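Local coordinates for DUF4595 domain-containing protein (Bacteroides vulgatus, PDB 3TZG), which is of unknown function but folds as a porin-like beta barrel and is probably related to membrane beta-barrel proteins, at residues A[26-29]-A[33-36]; A[171-176]-A[182-187]; A[213-218]-A[239-244]. All coordinates share one frame; numbering follows the deposited sequence.

Contact 1: A[26-29]-A[33-36]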
ATOM      1  N   LEU A  26      11.683  12.621  -2.824  1.00 62.30           N
ATOM      2  CA  LEU A  26      11.228  12.426  -1.440  1.00 60.33           C
ATOM      3  C   LEU A  26      12.018  13.308  -0.487  1.00 65.35           C
ATOM      4  O   LEU A  26      13.250  13.321  -0.559  1.00 66.29           O
ATOM      5  CB  LEU A  26      11.345  10.958  -1.012  1.00 57.70           C
ATOM      6  CG  LEU A  26      10.200  10.004  -1.325  1.00 58.90           C
ATOM      7  CD1 LEU A  26       9.968   9.850  -2.821  1.00 58.13           C
ATOM      8  CD2 LEU A  26      10.525   8.649  -0.782  1.00 59.14           C
ATOM      9  N   GLU A  27      11.315  14.043   0.402  1.00 61.59           N
ATOM     10  CA  GLU A  27      11.967  14.950   1.349  1.00 63.70           C
ATOM     11  C   GLU A  27      11.671  14.543   2.794  1.00 66.24           C
ATOM     12  O   GLU A  27      10.601  13.993   3.080  1.00 65.21           O
ATOM     13  CB  GLU A  27      11.553  16.418   1.104  1.00 67.45           C
ATOM     14  CG  GLU A  27      12.057  17.002  -0.213  1.00 80.71           C
ATOM     15  CD  GLU A  27      13.566  17.011  -0.394  1.00121.61           C
ATOM     16  OE1 GLU A  27      14.287  17.293   0.591  1.00128.68           O
ATOM     17  OE2 GLU A  27      14.027  16.749  -1.529  1.00122.80           O
ATOM     18  N   TYR A  28      12.652  14.803   3.694  1.00 63.26           N
ATOM     19  CA  TYR A  28      12.604  14.449   5.116  1.00 63.44           C
ATOM     20  C   TYR A  28      12.983  15.609   6.022  1.00 73.20           C
ATOM     21  O   TYR A  28      13.770  16.473   5.623  1.00 76.26           O
ATOM     22  CB  TYR A  28      13.553  13.272   5.413  1.00 63.16           C
ATOM     23  CG  TYR A  28      13.285  12.037   4.583  1.00 61.80           C
ATOM     24  CD1 TYR A  28      12.366  11.075   5.000  1.00 62.78           C
ATOM     25  CD2 TYR A  28      13.940  11.834   3.371  1.00 61.35           C
ATOM     26  CE1 TYR A  28      12.096   9.946   4.221  1.00 61.59           C
ATOM     27  CE2 TYR A  28      13.672  10.717   2.577  1.00 59.79           C
ATOM     28  CZ  TYR A  28      12.757   9.769   3.009  1.00 64.78           C
ATOM     29  OH  TYR A  28      12.515   8.667   2.222  1.00 60.87           O
ATOM     30  N   ASP A  29      12.459  15.608   7.263  1.00 70.64           N
ATOM     31  CA  ASP A  29      12.789  16.637   8.244  1.00 73.13           C
ATOM     32  C   ASP A  29      14.030  16.215   9.047  1.00 79.70           C
ATOM     33  O   ASP A  29      14.542  15.110   8.843  1.00 78.06           O
ATOM     34  CB  ASP A  29      11.595  16.924   9.156  1.00 74.51           C
ATOM     35  CG  ASP A  29      11.119  15.801  10.056  1.00 81.52           C
ATOM     36  OD1 ASP A  29      11.956  14.935  10.431  1.00 81.84           O
ATOM     37  OD2 ASP A  29       9.940  15.854  10.493  1.00 82.99           O
ATOM     38  N   LYS A  33      11.657  12.019   9.481  1.00 65.71           N
ATOM     39  CA  LYS A  33      10.246  11.866   9.129  1.00 62.35           C
ATOM     40  C   LYS A  33      10.022  12.371   7.712  1.00 65.84           C
ATOM     41  O   LYS A  33      10.600  13.391   7.351  1.00 67.39           O
ATOM     42  CB  LYS A  33       9.346  12.600  10.135  1.00 64.14           C
ATOM     43  CG  LYS A  33       9.407  11.993  11.539  1.00 68.14           C
ATOM     44  CD  LYS A  33       8.350  12.523  12.533  1.00 72.13           C
ATOM     45  CE  LYS A  33       8.721  13.813  13.235  1.00 76.52           C
ATOM     46  NZ  LYS A  33       8.489  14.991  12.376  1.00 81.02           N
ATOM     47  N   ILE A  34       9.246  11.634   6.887  1.00 60.43           N
ATOM     48  CA  ILE A  34       8.964  12.025   5.491  1.00 59.13           C
ATOM     49  C   ILE A  34       8.058  13.235   5.538  1.00 63.22           C
ATOM     50  O   ILE A  34       7.073  13.234   6.278  1.00 63.36           O
ATOM     51  CB  ILE A  34       8.368  10.864   4.613  1.00 59.89           C
ATOM     52  CG1 ILE A  34       8.378  11.238   3.102  1.00 60.03           C
ATOM     53  CG2 ILE A  34       6.982  10.385   5.112  1.00 57.41           C
ATOM     54  CD1 ILE A  34       8.066  10.149   2.127  1.00 56.71           C
ATOM     55  N   ILE A  35       8.418  14.290   4.810  1.00 59.99           N
ATOM     56  CA  ILE A  35       7.605  15.499   4.840  1.00 60.55           C
ATOM     57  C   ILE A  35       7.105  15.802   3.432  1.00 63.13           C
ATOM     58  O   ILE A  35       6.251  16.677   3.272  1.00 64.21           O
ATOM     59  CB  ILE A  35       8.332  16.703   5.489  1.00 66.14           C
ATOM     60  CG1 ILE A  35       9.715  16.960   4.878  1.00 66.98           C
ATOM     61  CG2 ILE A  35       8.424  16.493   7.012  1.00 68.77           C
ATOM     62  CD1 ILE A  35      10.300  18.264   5.256  1.00 73.52           C
ATOM     63  N   LYS A  36       7.571  15.025   2.432  1.00 57.84           N
ATOM     64  CA  LYS A  36       7.148  15.153   1.039  1.00 57.36           C
ATOM     65  C   LYS A  36       7.443  13.877   0.233  1.00 59.49           C
ATOM     66  O   LYS A  36       8.564  13.384   0.291  1.00 60.88           O
ATOM     67  CB  LYS A  36       7.823  16.360   0.363  1.00 61.66           C
ATOM     68  CG  LYS A  36       6.784  17.277  -0.266  1.00 75.56           C
ATOM     69  CD  LYS A  36       7.377  18.312  -1.170  1.00 85.52           C
ATOM     70  CE  LYS A  36       6.290  19.019  -1.923  1.00 97.08           C
ATOM     71  NZ  LYS A  36       6.826  20.072  -2.826  1.00111.81           N
TER
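Tyr28 and Ile34 meet obliquely on one face of the strand pair, with Tyr28 CE1 3.9 Å from Ile34 CB. The carbonyl of Lys33 comes up at the edge of the Tyr28 ring, whose OH bonds to Val10 O and Asn168 ND2. On the same face, Ile34 CG1 stands anti to the backbone N (chi1 -168°), which sends CD1 on to Leu26 CG, 4.1 Å away. Beta carbons of Glu27 and Lys36 pack on the other face, their charged ends diverging. At the turn the Lys33 chain bends at its last two torsions and brings NZ into a salt bridge on the syn lone pair of Asp29 OD2. Lys33 N meets Asp29 OD1 from above the carboxylate plane at 3.1 Å, and Asp31 N also bonds to OD1. A leucine in place of Asp29 would probably leave the Lys33 ammonium without its carboxylate and the turn amides without their acceptor. Glu27 O takes Ile35 N at 2.8 Å and Lys36 N at 3.3 Å, both from one face of its plane; Glu27 N bonds to Lys36 O. Ile35 and Lys36 both facing Glu27 make a classic beta bulge in the hairpin of strands 23-28 and 34-37.

Contact 2: A[171-176]-A[182-187]; sequences LQAYVI and DSFFYF
A 3-10 turn and the loop that follows it pack against a short helix in the interior of the barrel, where Ala173, Tyr174 and Ile176 meet Phe184 and Phe187. No hydrogen bond spans the pair; aromatic and aliphatic groups carry the contact. Phe184 turns the CE1-CZ edge of its ring onto one face of Tyr174 in an offset edge-to-face pair, with centroids 5.2 Å apart and planes at 68°. Its CG lies anti to the backbone N (chi1 166°), which swings the ring across to the 3-10 turn. The edge also receives Ala173 O, 3.6 Å from Phe184 CD1. Ala173 CB points into the helix and fits between the two phenylalanines, 4.1 Å from Phe184 CD1 and 4.0 Å from Phe187 CB. Ile176 CD1 lies over one face of the Phe187 ring in a CH-pi contact, 3.9 Å from the centroid and 16° off the normal, while Tyr186 CD2 occupies the opposite face. Gln172 O accepts both Val175 N and Ile176 N, fixing the backbone that presents Ile176. Around the pair, Tyr174 and Val175 touch Ile231 of strand 227-235, and Tyr186 and Phe187 touch Ile108 of strand 105-114. Tyr174 OH bonds to Tyr37 OH and Asp182 forms a salt bridge with Lys95, so the inner elements are anchored to several barrel strands.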
ATOM      1  N   LEU A 171       9.282  -1.024   1.820  1.00 46.26           N
ATOM      2  CA  LEU A 171       9.243  -1.227   0.367  1.00 46.06           C
ATOM      3  C   LEU A 171       8.256  -2.336  -0.081  1.00 48.52           C
ATOM      4  O   LEU A 171       7.919  -2.337  -1.270  1.00 47.18           O
ATOM      5  CB  LEU A 171      10.651  -1.506  -0.186  1.00 46.57           C
ATOM      6  CG  LEU A 171      11.610  -0.302   0.035  1.00 52.07           C
ATOM      7  CD1 LEU A 171      12.964  -0.571  -0.497  1.00 52.40           C
ATOM      8  CD2 LEU A 171      11.039   1.004  -0.541  1.00 52.90           C
ATOM      9  N   GLN A 172       7.697  -3.169   0.860  1.00 44.80           N
ATOM     10  CA  GLN A 172       6.656  -4.183   0.581  1.00 43.16           C
ATOM     11  C   GLN A 172       5.419  -3.524   0.034  1.00 48.16           C
ATOM     12  O   GLN A 172       4.644  -4.159  -0.690  1.00 47.35           O
ATOM     13  CB  GLN A 172       6.268  -4.971   1.832  1.00 44.70           C
ATOM     14  CG  GLN A 172       7.407  -5.660   2.547  1.00 86.26           C
ATOM     15  CD  GLN A 172       7.033  -6.081   3.951  1.00119.54           C
ATOM     16  OE1 GLN A 172       5.845  -6.101   4.347  1.00109.09           O
ATOM     17  NE2 GLN A 172       8.061  -6.402   4.745  1.00118.91           N
ATOM     18  N   ALA A 173       5.217  -2.224   0.400  1.00 44.05           N
ATOM     19  CA  ALA A 173       4.076  -1.423  -0.050  1.00 42.24           C
ATOM     20  C   ALA A 173       4.029  -1.329  -1.571  1.00 45.10           C
ATOM     21  O   ALA A 173       2.968  -1.089  -2.133  1.00 45.34           O
ATOM     22  CB  ALA A 173       4.152  -0.033   0.552  1.00 43.38           C
ATOM     23  N   TYR A 174       5.172  -1.515  -2.246  1.00 41.14           N
ATOM     24  CA  TYR A 174       5.217  -1.432  -3.694  1.00 40.27           C
ATOM     25  C   TYR A 174       4.787  -2.750  -4.337  1.00 45.16           C
ATOM     26  O   TYR A 174       4.566  -2.743  -5.551  1.00 47.92           O
ATOM     27  CB  TYR A 174       6.615  -1.015  -4.182  1.00 41.09           C
ATOM     28  CG  TYR A 174       6.924   0.447  -3.921  1.00 40.14           C
ATOM     29  CD1 TYR A 174       6.296   1.453  -4.651  1.00 41.01           C
ATOM     30  CD2 TYR A 174       7.807   0.827  -2.916  1.00 40.53           C
ATOM     31  CE1 TYR A 174       6.525   2.799  -4.377  1.00 40.84           C
ATOM     32  CE2 TYR A 174       8.043   2.173  -2.628  1.00 41.79           C
ATOM     33  CZ  TYR A 174       7.401   3.158  -3.364  1.00 48.66           C
ATOM     34  OH  TYR A 174       7.646   4.502  -3.137  1.00 49.87           O
ATOM     35  N   VAL A 175       4.604  -3.857  -3.553  1.00 39.33           N
ATOM     36  CA  VAL A 175       4.194  -5.161  -4.116  1.00 37.98           C
ATOM     37  C   VAL A 175       2.966  -5.808  -3.409  1.00 43.39           C
ATOM     38  O   VAL A 175       2.323  -6.683  -4.005  1.00 44.08           O
ATOM     39  CB  VAL A 175       5.342  -6.188  -4.106  1.00 41.46           C
ATOM     40  CG1 VAL A 175       6.498  -5.741  -4.984  1.00 41.70           C
ATOM     41  CG2 VAL A 175       5.823  -6.515  -2.695  1.00 41.69           C
ATOM     42  N   ILE A 176       2.663  -5.442  -2.157  1.00 41.36           N
ATOM     43  CA  ILE A 176       1.550  -6.123  -1.456  1.00 41.64           C
ATOM     44  C   ILE A 176       0.188  -5.522  -1.870  1.00 49.58           C
ATOM     45  O   ILE A 176       0.122  -4.504  -2.584  1.00 49.31           O
ATOM     46  CB  ILE A 176       1.693  -6.179   0.082  1.00 42.46           C
ATOM     47  CG1 ILE A 176       1.515  -4.791   0.719  1.00 41.01           C
ATOM     48  CG2 ILE A 176       3.054  -6.852   0.410  1.00 42.02           C
ATOM     49  CD1 ILE A 176       1.638  -4.717   2.189  1.00 44.18           C
ATOM     50  N   ASP A 182      -4.254   5.593   0.301  1.00 49.40           N
ATOM     51  CA  ASP A 182      -4.131   5.791   1.740  1.00 47.91           C
ATOM     52  C   ASP A 182      -3.544   4.521   2.385  1.00 49.31           C
ATOM     53  O   ASP A 182      -2.688   4.627   3.265  1.00 48.42           O
ATOM     54  CB  ASP A 182      -5.473   6.185   2.376  1.00 49.91           C
ATOM     55  CG  ASP A 182      -6.626   5.266   2.083  1.00 56.42           C
ATOM     56  OD1 ASP A 182      -6.944   5.077   0.878  1.00 55.20           O
ATOM     57  OD2 ASP A 182      -7.272   4.797   3.057  1.00 62.36           O
ATOM     58  N   SER A 183      -3.941   3.327   1.897  1.00 44.96           N
ATOM     59  CA  SER A 183      -3.398   2.070   2.406  1.00 44.05           C
ATOM     60  C   SER A 183      -1.932   1.926   1.975  1.00 48.57           C
ATOM     61  O   SER A 183      -1.111   1.418   2.753  1.00 48.65           O
ATOM     62  CB  SER A 183      -4.231   0.883   1.943  1.00 48.03           C
ATOM     63  OG  SER A 183      -5.416   0.699   2.714  1.00 62.26           O
ATOM     64  N   PHE A 184      -1.588   2.428   0.753  1.00 42.78           N
ATOM     65  CA  PHE A 184      -0.213   2.425   0.276  1.00 40.95           C
ATOM     66  C   PHE A 184       0.674   3.129   1.310  1.00 45.99           C
ATOM     67  O   PHE A 184       1.619   2.517   1.817  1.00 46.86           O
ATOM     68  CB  PHE A 184      -0.105   3.090  -1.102  1.00 42.66           C
ATOM     69  CG  PHE A 184       1.311   3.416  -1.505  1.00 44.09           C
ATOM     70  CD1 PHE A 184       2.148   2.432  -2.008  1.00 45.33           C
ATOM     71  CD2 PHE A 184       1.819   4.706  -1.349  1.00 47.23           C
ATOM     72  CE1 PHE A 184       3.456   2.736  -2.374  1.00 45.99           C
ATOM     73  CE2 PHE A 184       3.137   5.006  -1.713  1.00 49.16           C
ATOM     74  CZ  PHE A 184       3.937   4.024  -2.234  1.00 45.58           C
ATOM     75  N   PHE A 185       0.322   4.392   1.669  1.00 41.04           N
ATOM     76  CA  PHE A 185       1.052   5.191   2.643  1.00 39.93           C
ATOM     77  C   PHE A 185       1.020   4.554   4.046  1.00 43.22           C
ATOM     78  O   PHE A 185       2.049   4.564   4.738  1.00 42.87           O
ATOM     79  CB  PHE A 185       0.508   6.614   2.684  1.00 42.23           C
ATOM     80  CG  PHE A 185       0.978   7.408   1.494  1.00 44.82           C
ATOM     81  CD1 PHE A 185       2.338   7.620   1.267  1.00 47.82           C
ATOM     82  CD2 PHE A 185       0.067   7.930   0.579  1.00 46.64           C
ATOM     83  CE1 PHE A 185       2.769   8.327   0.138  1.00 48.62           C
ATOM     84  CE2 PHE A 185       0.506   8.641  -0.543  1.00 48.41           C
ATOM     85  CZ  PHE A 185       1.851   8.831  -0.753  1.00 46.53           C
ATOM     86  N   TYR A 186      -0.117   3.948   4.429  1.00 39.41           N
ATOM     87  CA  TYR A 186      -0.238   3.254   5.706  1.00 40.66           C
ATOM     88  C   TYR A 186       0.847   2.189   5.859  1.00 47.59           C
ATOM     89  O   TYR A 186       1.449   2.118   6.922  1.00 49.82           O
ATOM     90  CB  TYR A 186      -1.626   2.615   5.846  1.00 41.75           C
ATOM     91  CG  TYR A 186      -1.752   1.666   7.018  1.00 42.46           C
ATOM     92  CD1 TYR A 186      -2.074   2.135   8.291  1.00 44.41           C
ATOM     93  CD2 TYR A 186      -1.573   0.296   6.852  1.00 42.63           C
ATOM     94  CE1 TYR A 186      -2.234   1.258   9.366  1.00 45.82           C
ATOM     95  CE2 TYR A 186      -1.730  -0.591   7.918  1.00 43.61           C
ATOM     96  CZ  TYR A 186      -2.070  -0.106   9.170  1.00 48.96           C
ATOM     97  OH  TYR A 186      -2.213  -0.975  10.215  1.00 44.90           O
ATOM     98  N   PHE A 187       1.101   1.375   4.804  1.00 43.65           N
ATOM     99  CA  PHE A 187       2.129   0.335   4.814  1.00 42.27           C
ATOM    100  C   PHE A 187       3.519   0.922   4.601  1.00 46.54           C
ATOM    101  O   PHE A 187       4.425   0.578   5.374  1.00 46.12           O
ATOM    102  CB  PHE A 187       1.856  -0.770   3.770  1.00 42.76           C
ATOM    103  CG  PHE A 187       0.713  -1.668   4.201  1.00 43.28           C
ATOM    104  CD1 PHE A 187       0.852  -2.531   5.279  1.00 45.01           C
ATOM    105  CD2 PHE A 187      -0.514  -1.611   3.563  1.00 45.12           C
ATOM    106  CE1 PHE A 187      -0.216  -3.317   5.713  1.00 44.98           C
ATOM    107  CE2 PHE A 187      -1.588  -2.405   4.006  1.00 47.28           C
ATOM    108  CZ  PHE A 187      -1.425  -3.249   5.075  1.00 44.32           C
TER

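Contact 3: A[213-218]-A[239-244]; sequences STYNVH and KLLSRI
The backbone of Val233 hydrogen-bonds to both Leu241 and Ser242, a classic beta bulge in strand 239-247 at the point where Leu241 reaches across to Tyr215 and Val217. No polar bond joins 213-218 to 239-244 directly; the contact is apolar and rests on the two methyls of Leu241. Leu241 CG lies anti to its carbonyl carbon (chi1 -54°), and from there CD1 drops into the angle between its two partners. Leu241 CD1 lies 3.8 Å from Tyr215 CE2, at the edge of the ring and in its plane, and 3.7 Å from Val217 CG1. The Tyr215 and Leu241 side chains approach from opposite directions, and Leu241 CD2 packs beside the phenol oxygen, 3.9 Å from Tyr215 OH. In the antiparallel up-and-down order of the barrel, strand 227-235 lies between these two strands and pairs with each, which explains why even the nearest alpha carbons, those of Val217 and Leu241, are 9.0 Å apart. The side chains therefore bridge over that middle strand. Tyr215 stacks its ring on Tyr235 of strand 227-235, and Val217 packs against Val233. On its other flank strand 213-224 pairs with 199-208, Tyr215 bonding through its backbone to Tyr206 and Val217 to Ile204.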
ATOM      1  N   SER A 213     -11.213 -17.204 -10.949  1.00 41.56           N
ATOM      2  CA  SER A 213     -10.020 -16.800 -11.682  1.00 41.29           C
ATOM      3  C   SER A 213      -8.821 -16.847 -10.715  1.00 46.06           C
ATOM      4  O   SER A 213      -9.012 -16.756  -9.493  1.00 46.91           O
ATOM      5  CB  SER A 213     -10.180 -15.441 -12.352  1.00 43.22           C
ATOM      6  OG  SER A 213     -10.399 -14.385 -11.438  1.00 51.15           O
ATOM      7  N   THR A 214      -7.606 -17.088 -11.252  1.00 39.95           N
ATOM      8  CA  THR A 214      -6.352 -17.144 -10.486  1.00 37.38           C
ATOM      9  C   THR A 214      -5.282 -16.436 -11.260  1.00 44.10           C
ATOM     10  O   THR A 214      -5.387 -16.332 -12.472  1.00 45.55           O
ATOM     11  CB  THR A 214      -5.926 -18.602 -10.156  1.00 42.87           C
ATOM     12  OG1 THR A 214      -5.665 -19.327 -11.354  1.00 45.36           O
ATOM     13  CG2 THR A 214      -6.955 -19.364  -9.323  1.00 38.54           C
ATOM     14  N   TYR A 215      -4.237 -15.955 -10.591  1.00 43.01           N
ATOM     15  CA  TYR A 215      -3.132 -15.215 -11.237  1.00 42.68           C
ATOM     16  C   TYR A 215      -1.879 -15.400 -10.429  1.00 45.53           C
ATOM     17  O   TYR A 215      -1.947 -15.287  -9.217  1.00 46.74           O
ATOM     18  CB  TYR A 215      -3.500 -13.716 -11.347  1.00 43.47           C
ATOM     19  CG  TYR A 215      -2.827 -12.966 -12.470  1.00 45.35           C
ATOM     20  CD1 TYR A 215      -3.217 -13.154 -13.787  1.00 49.21           C
ATOM     21  CD2 TYR A 215      -1.871 -11.988 -12.209  1.00 44.72           C
ATOM     22  CE1 TYR A 215      -2.581 -12.485 -14.834  1.00 51.41           C
ATOM     23  CE2 TYR A 215      -1.249 -11.286 -13.248  1.00 45.78           C
ATOM     24  CZ  TYR A 215      -1.604 -11.541 -14.561  1.00 55.74           C
ATOM     25  OH  TYR A 215      -1.031 -10.850 -15.607  1.00 59.01           O
ATOM     26  N   ASN A 216      -0.754 -15.738 -11.068  1.00 41.01           N
ATOM     27  CA  ASN A 216       0.537 -15.923 -10.397  1.00 39.88           C
ATOM     28  C   ASN A 216       1.607 -15.072 -11.056  1.00 43.54           C
ATOM     29  O   ASN A 216       1.780 -15.098 -12.278  1.00 44.92           O
ATOM     30  CB  ASN A 216       0.965 -17.389 -10.382  1.00 39.53           C
ATOM     31  CG  ASN A 216       0.074 -18.217  -9.504  1.00 48.25           C
ATOM     32  OD1 ASN A 216       0.301 -18.424  -8.311  1.00 58.36           O
ATOM     33  ND2 ASN A 216      -1.003 -18.636 -10.039  1.00 31.77           N
ATOM     34  N   VAL A 217       2.296 -14.283 -10.240  1.00 38.57           N
ATOM     35  CA  VAL A 217       3.361 -13.384 -10.689  1.00 37.57           C
ATOM     36  C   VAL A 217       4.661 -13.654  -9.908  1.00 42.10           C
ATOM     37  O   VAL A 217       4.656 -14.303  -8.852  1.00 43.58           O
ATOM     38  CB  VAL A 217       2.971 -11.881 -10.570  1.00 39.50           C
ATOM     39  CG1 VAL A 217       1.747 -11.553 -11.405  1.00 38.62           C
ATOM     40  CG2 VAL A 217       2.763 -11.468  -9.123  1.00 38.72           C
ATOM     41  N   HIS A 218       5.760 -13.123 -10.437  1.00 36.52           N
ATOM     42  CA  HIS A 218       7.063 -13.167  -9.841  1.00 35.87           C
ATOM     43  C   HIS A 218       7.543 -11.741  -9.600  1.00 42.72           C
ATOM     44  O   HIS A 218       7.381 -10.875 -10.472  1.00 42.98           O
ATOM     45  CB  HIS A 218       8.034 -13.937 -10.746  1.00 37.95           C
ATOM     46  CG  HIS A 218       9.456 -13.968 -10.241  1.00 41.24           C
ATOM     47  ND1 HIS A 218       9.835 -14.787  -9.187  1.00 42.94           N
ATOM     48  CD2 HIS A 218      10.529 -13.252 -10.637  1.00 41.77           C
ATOM     49  CE1 HIS A 218      11.120 -14.551  -9.000  1.00 41.78           C
ATOM     50  NE2 HIS A 218      11.578 -13.642  -9.852  1.00 41.77           N
ATOM     51  N   LYS A 239       6.055 -10.680 -19.318  1.00 60.98           N
ATOM     52  CA  LYS A 239       5.089  -9.571 -19.290  1.00 59.66           C
ATOM     53  C   LYS A 239       5.329  -8.724 -18.034  1.00 61.92           C
ATOM     54  O   LYS A 239       5.047  -9.164 -16.921  1.00 61.14           O
ATOM     55  CB  LYS A 239       3.632 -10.063 -19.373  1.00 61.40           C
ATOM     56  CG  LYS A 239       2.594  -8.952 -19.472  1.00 69.52           C
ATOM     57  CD  LYS A 239       1.186  -9.511 -19.405  1.00 82.54           C
ATOM     58  CE  LYS A 239       0.094  -8.464 -19.448  1.00105.18           C
ATOM     59  NZ  LYS A 239      -0.025  -7.820 -20.787  1.00121.08           N
ATOM     60  N   LEU A 240       5.894  -7.518 -18.224  1.00 58.01           N
ATOM     61  CA  LEU A 240       6.186  -6.602 -17.127  1.00 55.98           C
ATOM     62  C   LEU A 240       4.900  -5.919 -16.720  1.00 59.58           C
ATOM     63  O   LEU A 240       4.233  -5.334 -17.568  1.00 62.02           O
ATOM     64  CB  LEU A 240       7.280  -5.587 -17.528  1.00 55.76           C
ATOM     65  CG  LEU A 240       7.777  -4.613 -16.457  1.00 57.64           C
ATOM     66  CD1 LEU A 240       8.434  -5.329 -15.317  1.00 57.11           C
ATOM     67  CD2 LEU A 240       8.761  -3.684 -17.031  1.00 58.13           C
ATOM     68  N   LEU A 241       4.517  -6.047 -15.452  1.00 52.45           N
ATOM     69  CA  LEU A 241       3.268  -5.477 -14.960  1.00 50.43           C
ATOM     70  C   LEU A 241       3.529  -4.192 -14.228  1.00 53.28           C
ATOM     71  O   LEU A 241       2.681  -3.319 -14.281  1.00 54.70           O
ATOM     72  CB  LEU A 241       2.486  -6.454 -14.049  1.00 49.02           C
ATOM     73  CG  LEU A 241       2.164  -7.865 -14.620  1.00 53.31           C
ATOM     74  CD1 LEU A 241       1.424  -8.683 -13.637  1.00 50.96           C
ATOM     75  CD2 LEU A 241       1.401  -7.808 -15.933  1.00 59.18           C
ATOM     76  N   SER A 242       4.673  -4.066 -13.526  1.00 48.10           N
ATOM     77  CA  SER A 242       5.080  -2.829 -12.834  1.00 46.45           C
ATOM     78  C   SER A 242       6.589  -2.773 -12.657  1.00 51.93           C
ATOM     79  O   SER A 242       7.242  -3.801 -12.458  1.00 53.34           O
ATOM     80  CB  SER A 242       4.403  -2.685 -11.477  1.00 45.41           C
ATOM     81  OG  SER A 242       5.023  -3.502 -10.503  1.00 55.80           O
ATOM     82  N   ARG A 243       7.133  -1.563 -12.709  1.00 47.93           N
ATOM     83  CA  ARG A 243       8.549  -1.303 -12.490  1.00 47.54           C
ATOM     84  C   ARG A 243       8.698   0.001 -11.682  1.00 51.68           C
ATOM     85  O   ARG A 243       8.274   1.063 -12.130  1.00 51.39           O
ATOM     86  CB  ARG A 243       9.317  -1.253 -13.818  1.00 45.91           C
ATOM     87  CG  ARG A 243      10.805  -1.016 -13.667  1.00 48.07           C
ATOM     88  CD  ARG A 243      11.383  -0.840 -15.036  1.00 67.74           C
ATOM     89  NE  ARG A 243      12.690  -0.215 -15.040  1.00 93.53           N
ATOM     90  CZ  ARG A 243      13.465  -0.156 -16.110  1.00111.72           C
ATOM     91  NH1 ARG A 243      13.090  -0.738 -17.245  1.00102.16           N
ATOM     92  NH2 ARG A 243      14.656   0.422 -16.038  1.00 99.81           N
ATOM     93  N   ILE A 244       9.288  -0.107 -10.495  1.00 48.49           N
ATOM     94  CA  ILE A 244       9.581   1.027  -9.628  1.00 49.25           C
ATOM     95  C   ILE A 244      11.082   1.120  -9.479  1.00 53.67           C
ATOM     96  O   ILE A 244      11.722   0.140  -9.112  1.00 53.86           O
ATOM     97  CB  ILE A 244       8.853   0.926  -8.258  1.00 51.60           C
ATOM     98  CG1 ILE A 244       7.325   1.118  -8.440  1.00 51.70           C
ATOM     99  CG2 ILE A 244       9.403   1.930  -7.235  1.00 50.95           C
ATOM    100  CD1 ILE A 244       6.562  -0.165  -8.305  1.00 66.78           C
TER

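From the N terminus, contact 1 closes a tight hairpin early in the barrel wall, contact 2 then closes a short loop onto the helix 181-188 inside it, and contact 3 bridges two strands near the C terminus across the one between them. The three follow in series; none nests in or crosses another. Contacts 1 and 2 do not touch, their nearest atoms being about 6 Å apart, but Tyr28 reaches Asn168 and Leu169 just before 171-176. Contacts 2 and 3 do meet, through Tyr174 CD1 and Ile244 CG1 at 3.9 Å. Strand 12-15 pairs with both 23-28 and 239-247, linking contacts 1 and 3 through the wall.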